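Local structure of aldo-keto Reductase, OXIDOREDUCTASE (Salmonella typhimurium, 5T79) at residues 108-113 / 137-142. The protein binds NADPH and probably acts as an aldo-keto reductase, reducing aldehydes such as 3-hydroxybutanal to alcohols. Numbering follows the deposited sequence.
Sequences GDWGSR and HHRPDP. With NDP (NADPH dihydro-nicotinamide-adenine-dinucleotide phosphate), chain E.
The guanidinium of R139 lies flat against one face of the W110 indole, the planes 12° apart, with CZ 3.7 Å from the centroid of the six-membered ring in a cation-pi stack. D109 meets the same guanidinium at its edge: R139 NH2 gives a salt-bridging hydrogen bond of 3.0 Å to the syn lone pair of D109 OD1, almost in the guanidinium plane. A water closes a second path, donating to D109 OD2, which also bonds to T101 OG1, and accepting from R139 NH2. D109 OD1 also accepts from W110 N, on the anti side but tilted out of the carboxylate plane; two donors thus grip this oxygen over the indole face, near the rim. R139 reaches the ring through a chain bent at chi2 (145°); a second anchor, NE to G99 O, limits rotation of the guanidinium together with the bond to D109. Further along the loop D141, its CG trans to the backbone N (chi1 178°), accepts a 2.8 Å hydrogen bond from G111 N on OD2, the donor standing above the carboxylate plane; T144 OG1 bonds to the same oxygen. The H137 ring turns its edge to W110 O, and ND1 bonds to Y170 OH. The contact joins two neighbouring beta-alpha loops on the outer side of the TIM-barrel mouth, where H138 alone reaches the NADPH carboxamide: one runs from strand 93-98 to helix 113-127, whose N-cap is S112, the other from strand 132-137 to helix 146-158.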
ATOM      1  N   GLY A 108      22.571  -2.511  -6.028  1.00 12.87           N
ATOM      2  CA  GLY A 108      21.281  -2.106  -6.589  1.00 13.16           C
ATOM      3  C   GLY A 108      20.084  -2.918  -6.151  1.00 16.47           C
ATOM      4  O   GLY A 108      19.051  -2.917  -6.822  1.00 15.63           O
ATOM      5  N   ASP A 109      20.236  -3.625  -5.041  1.00 12.90           N
ATOM      6  CA  ASP A 109      19.225  -4.513  -4.499  1.00 12.93           C
ATOM      7  C   ASP A 109      19.510  -4.707  -3.021  1.00 15.80           C
ATOM      8  O   ASP A 109      20.548  -4.312  -2.536  1.00 14.47           O
ATOM      9  CB  ASP A 109      19.344  -5.872  -5.201  1.00 14.64           C
ATOM     10  CG  ASP A 109      18.115  -6.775  -5.029  1.00 15.72           C
ATOM     11  OD1 ASP A 109      17.204  -6.483  -4.254  1.00 13.66           O
ATOM     12  OD2 ASP A 109      18.103  -7.808  -5.705  1.00 19.18           O
ATOM     13  N   TRP A 110      18.570  -5.319  -2.321  1.00 13.65           N
ATOM     14  CA  TRP A 110      18.735  -5.652  -0.913  1.00 13.86           C
ATOM     15  C   TRP A 110      18.697  -4.528   0.137  1.00 16.03           C
ATOM     16  O   TRP A 110      17.964  -3.576  -0.015  1.00 15.71           O
ATOM     17  CB  TRP A 110      19.937  -6.605  -0.745  1.00 13.46           C
ATOM     18  CG  TRP A 110      19.759  -7.865  -1.551  1.00 15.02           C
ATOM     19  CD1 TRP A 110      20.467  -8.250  -2.644  1.00 18.01           C
ATOM     20  CD2 TRP A 110      18.778  -8.886  -1.335  1.00 15.64           C
ATOM     21  NE1 TRP A 110      20.002  -9.448  -3.116  1.00 18.04           N
ATOM     22  CE2 TRP A 110      18.965  -9.861  -2.328  1.00 19.55           C
ATOM     23  CE3 TRP A 110      17.775  -9.073  -0.390  1.00 17.29           C
ATOM     24  CZ2 TRP A 110      18.183 -11.001  -2.399  1.00 19.63           C
ATOM     25  CZ3 TRP A 110      17.001 -10.201  -0.468  1.00 19.85           C
ATOM     26  CH2 TRP A 110      17.209 -11.151  -1.462  1.00 20.82           C
ATOM     27  N   GLY A 111      19.445  -4.701   1.220  1.00 12.83           N
ATOM     28  CA  GLY A 111      19.425  -3.765   2.321  1.00 12.02           C
ATOM     29  C   GLY A 111      20.593  -2.938   2.806  1.00 15.42           C
ATOM     30  O   GLY A 111      20.551  -2.482   3.931  1.00 16.00           O
ATOM     31  N   SER A 112      21.625  -2.750   1.996  1.00 12.89           N
ATOM     32  CA  SER A 112      22.769  -1.984   2.474  1.00 12.60           C
ATOM     33  C   SER A 112      22.423  -0.504   2.652  1.00 16.05           C
ATOM     34  O   SER A 112      21.509   0.022   2.006  1.00 14.77           O
ATOM     35  CB  SER A 112      23.957  -2.102   1.523  1.00 14.71           C
ATOM     36  OG  SER A 112      23.678  -1.531   0.245  1.00 15.89           O
ATOM     37  N   ARG A 113      23.206   0.172   3.498  1.00 13.59           N
ATOM     38  CA  ARG A 113      23.110   1.617   3.693  1.00 13.11           C
ATOM     39  C   ARG A 113      23.394   2.310   2.354  1.00 16.15           C
ATOM     40  O   ARG A 113      22.690   3.248   1.983  1.00 14.61           O
ATOM     41  CB  ARG A 113      24.118   2.040   4.765  1.00 13.34           C
ATOM     42  CG  ARG A 113      24.270   3.560   4.935  1.00 12.17           C
ATOM     43  CD  ARG A 113      25.460   3.851   5.846  1.00 10.80           C
ATOM     44  NE  ARG A 113      25.583   5.273   6.194  1.00 13.09           N
ATOM     45  CZ  ARG A 113      24.845   5.890   7.119  1.00 18.90           C
ATOM     46  NH1 ARG A 113      23.923   5.221   7.798  1.00 16.71           N
ATOM     47  NH2 ARG A 113      25.038   7.179   7.383  1.00 16.39           N
ATOM     48  N   HIS A 137      11.881   0.040   3.879  1.00 12.22           N
ATOM     49  CA  HIS A 137      12.750  -1.060   3.462  1.00 10.69           C
ATOM     50  C   HIS A 137      11.747  -2.035   2.845  1.00 14.55           C
ATOM     51  O   HIS A 137      10.818  -2.470   3.540  1.00 12.80           O
ATOM     52  CB  HIS A 137      13.564  -1.680   4.604  1.00 11.15           C
ATOM     53  CG  HIS A 137      14.528  -2.713   4.093  1.00 13.49           C
ATOM     54  ND1 HIS A 137      14.854  -3.829   4.847  1.00 14.18           N
ATOM     55  CD2 HIS A 137      15.168  -2.791   2.897  1.00 14.00           C
ATOM     56  CE1 HIS A 137      15.732  -4.510   4.125  1.00 13.78           C
ATOM     57  NE2 HIS A 137      15.924  -3.946   2.924  1.00 13.63           N
ATOM     58  N   HIS A 138      11.858  -2.302   1.523  1.00 12.48           N
ATOM     59  CA  HIS A 138      10.851  -3.023   0.731  1.00 11.85           C
ATOM     60  C   HIS A 138      10.680  -4.517   1.087  1.00 16.30           C
ATOM     61  O   HIS A 138       9.589  -5.076   0.879  1.00 15.55           O
ATOM     62  CB  HIS A 138      11.192  -2.872  -0.764  1.00 11.99           C
ATOM     63  CG  HIS A 138      10.036  -2.931  -1.719  1.00 14.28           C
ATOM     64  ND1 HIS A 138      10.144  -2.409  -2.996  1.00 15.70           N
ATOM     65  CD2 HIS A 138       8.802  -3.470  -1.572  1.00 14.98           C
ATOM     66  CE1 HIS A 138       8.993  -2.687  -3.597  1.00 14.55           C
ATOM     67  NE2 HIS A 138       8.142  -3.292  -2.768  1.00 14.50           N
ATOM     68  N   ARG A 139      11.735  -5.172   1.591  1.00 12.46           N
ATOM     69  CA  ARG A 139      11.656  -6.593   1.967  1.00 12.64           C
ATOM     70  C   ARG A 139      12.860  -6.933   2.824  1.00 16.71           C
ATOM     71  O   ARG A 139      13.877  -6.240   2.707  1.00 15.74           O
ATOM     72  CB  ARG A 139      11.615  -7.522   0.722  1.00 12.53           C
ATOM     73  CG  ARG A 139      12.830  -7.335  -0.208  1.00 15.01           C
ATOM     74  CD  ARG A 139      13.291  -8.626  -0.865  1.00 18.34           C
ATOM     75  NE  ARG A 139      14.265  -8.363  -1.931  1.00 16.68           N
ATOM     76  CZ  ARG A 139      14.649  -9.258  -2.837  1.00 26.76           C
ATOM     77  NH1 ARG A 139      14.159 -10.491  -2.812  1.00 17.40           N
ATOM     78  NH2 ARG A 139      15.543  -8.935  -3.762  1.00 18.42           N
ATOM     79  N   PRO A 140      12.790  -7.980   3.671  1.00 14.74           N
ATOM     80  CA  PRO A 140      13.965  -8.346   4.478  1.00 14.72           C
ATOM     81  C   PRO A 140      15.209  -8.643   3.653  1.00 18.46           C
ATOM     82  O   PRO A 140      15.106  -9.158   2.527  1.00 17.10           O
ATOM     83  CB  PRO A 140      13.518  -9.641   5.171  1.00 18.11           C
ATOM     84  CG  PRO A 140      12.019  -9.539   5.235  1.00 21.66           C
ATOM     85  CD  PRO A 140      11.658  -8.899   3.926  1.00 16.93           C
ATOM     86  N   ASP A 141      16.387  -8.364   4.249  1.00 14.69           N
ATOM     87  CA  ASP A 141      17.693  -8.726   3.695  1.00 14.98           C
ATOM     88  C   ASP A 141      18.391  -9.585   4.764  1.00 21.18           C
ATOM     89  O   ASP A 141      19.057  -9.039   5.647  1.00 19.74           O
ATOM     90  CB  ASP A 141      18.514  -7.489   3.295  1.00 15.65           C
ATOM     91  CG  ASP A 141      19.911  -7.803   2.762  1.00 18.43           C
ATOM     92  OD1 ASP A 141      20.205  -8.996   2.503  1.00 19.81           O
ATOM     93  OD2 ASP A 141      20.656  -6.863   2.500  1.00 17.56           O
ATOM     94  N   PRO A 142      18.246 -10.926   4.716  1.00 20.91           N
ATOM     95  CA  PRO A 142      18.821 -11.761   5.791  1.00 22.59           C
ATOM     96  C   PRO A 142      20.351 -11.747   5.931  1.00 27.21           C
ATOM     97  O   PRO A 142      20.847 -12.076   7.009  1.00 27.43           O
ATOM     98  CB  PRO A 142      18.364 -13.185   5.436  1.00 25.46           C
ATOM     99  CG  PRO A 142      17.954 -13.136   3.997  1.00 29.62           C
ATOM    100  CD  PRO A 142      17.456 -11.733   3.762  1.00 23.71           C
TER
HETATM  101  PA  NDP E 404      -5.214  -5.052  -5.937  0.57 25.60           P
HETATM  102  O1A NDP E 404      -6.133  -4.018  -5.360  0.57 23.10           O
HETATM  103  O2A NDP E 404      -4.967  -6.371  -5.357  0.57  3.00           O
HETATM  104  O5B NDP E 404      -5.576  -5.364  -7.474  0.57 30.54           O
HETATM  105  C5B NDP E 404      -5.458  -4.230  -8.355  0.57 33.61           C
HETATM  106  C4B NDP E 404      -5.801  -4.603  -9.771  0.57 36.76           C
HETATM  107  O4B NDP E 404      -7.030  -5.363  -9.785  0.57 36.96           O
HETATM  108  C3B NDP E 404      -6.025  -3.397 -10.682  0.57 37.02           C
HETATM  109  O3B NDP E 404      -4.818  -3.055 -11.359  0.57 36.15           O
HETATM  110  C2B NDP E 404      -7.133  -3.861 -11.618  0.57 37.50           C
HETATM  111  O2B NDP E 404      -6.594  -4.561 -12.761  0.57 39.95           O
HETATM  112  C1B NDP E 404      -7.922  -4.847 -10.753  0.57 37.87           C
HETATM  113  N9A NDP E 404      -9.068  -4.268 -10.058  0.57 36.26           N
HETATM  114  C8A NDP E 404      -9.059  -3.428  -8.976  0.57 35.68           C
HETATM  115  N7A NDP E 404     -10.252  -3.077  -8.561  0.57 35.76           N
HETATM  116  C5A NDP E 404     -11.109  -3.727  -9.437  0.57 35.69           C
HETATM  117  C6A NDP E 404     -12.512  -3.715  -9.579  0.57 35.32           C
HETATM  118  N6A NDP E 404     -13.342  -3.114  -8.721  0.57 34.12           N
HETATM  119  N1A NDP E 404     -13.041  -4.404 -10.615  0.57 34.99           N
HETATM  120  C2A NDP E 404     -12.224  -5.098 -11.416  0.57 36.80           C
HETATM  121  N3A NDP E 404     -10.893  -5.202 -11.366  0.57 38.18           N
HETATM  122  C4A NDP E 404     -10.391  -4.471 -10.360  0.57 37.05           C
HETATM  123  O3  NDP E 404      -3.872  -4.209  -5.859  0.57 26.24           O
HETATM  124  PN  NDP E 404      -2.413  -4.718  -6.272  0.57 27.93           P
HETATM  125  O1N NDP E 404      -2.302  -4.094  -7.615  0.57 32.48           O
HETATM  126  O2N NDP E 404      -2.227  -6.220  -6.115  0.57 32.86           O
HETATM  127  O5D NDP E 404      -1.304  -4.139  -5.235  0.57 32.03           O
HETATM  128  C5D NDP E 404      -1.745  -3.073  -4.350  0.57 28.76           C
HETATM  129  C4D NDP E 404      -0.643  -2.060  -4.135  0.57 27.17           C
HETATM  130  O4D NDP E 404       0.279  -2.575  -3.156  0.57 30.19           O
HETATM  131  C3D NDP E 404       0.213  -1.713  -5.339  0.57 24.81           C
HETATM  132  O3D NDP E 404      -0.437  -0.751  -6.156  0.57 29.20           O
HETATM  133  C2D NDP E 404       1.533  -1.266  -4.695  0.57 22.73           C
HETATM  134  O2D NDP E 404       1.673   0.114  -4.357  0.57  8.02           O
HETATM  135  C1D NDP E 404       1.595  -2.153  -3.449  0.57 29.37           C
HETATM  136  N1N NDP E 404       2.395  -3.380  -3.635  0.57 30.84           N
HETATM  137  C2N NDP E 404       3.485  -3.548  -2.781  0.57 32.00           C
HETATM  138  C3N NDP E 404       4.293  -4.621  -2.840  0.57 30.12           C
HETATM  139  C7N NDP E 404       5.258  -4.870  -1.712  0.57 24.57           C
HETATM  140  O7N NDP E 404       6.016  -5.840  -1.861  0.57 23.96           O
HETATM  141  N7N NDP E 404       5.322  -4.068  -0.648  0.57 15.11           N
HETATM  142  C4N NDP E 404       4.184  -5.572  -4.002  0.57 33.01           C
HETATM  143  C5N NDP E 404       2.864  -5.466  -4.687  0.57 32.96           C
HETATM  144  C6N NDP E 404       2.059  -4.434  -4.531  0.57 30.65           C
HETATM  145  P2B NDP E 404      -6.991  -4.398 -14.328  0.57 40.57           P
HETATM  146  O1X NDP E 404      -5.918  -3.922 -15.235  0.57 40.60           O
HETATM  147  O2X NDP E 404      -7.463  -5.810 -14.648  0.57 42.73           O
HETATM  148  O3X NDP E 404      -8.224  -3.502 -14.316  0.57 41.55           O
HETATM  149  O   HOH W   1      17.031 -10.272  -5.840  1.00 23.35           O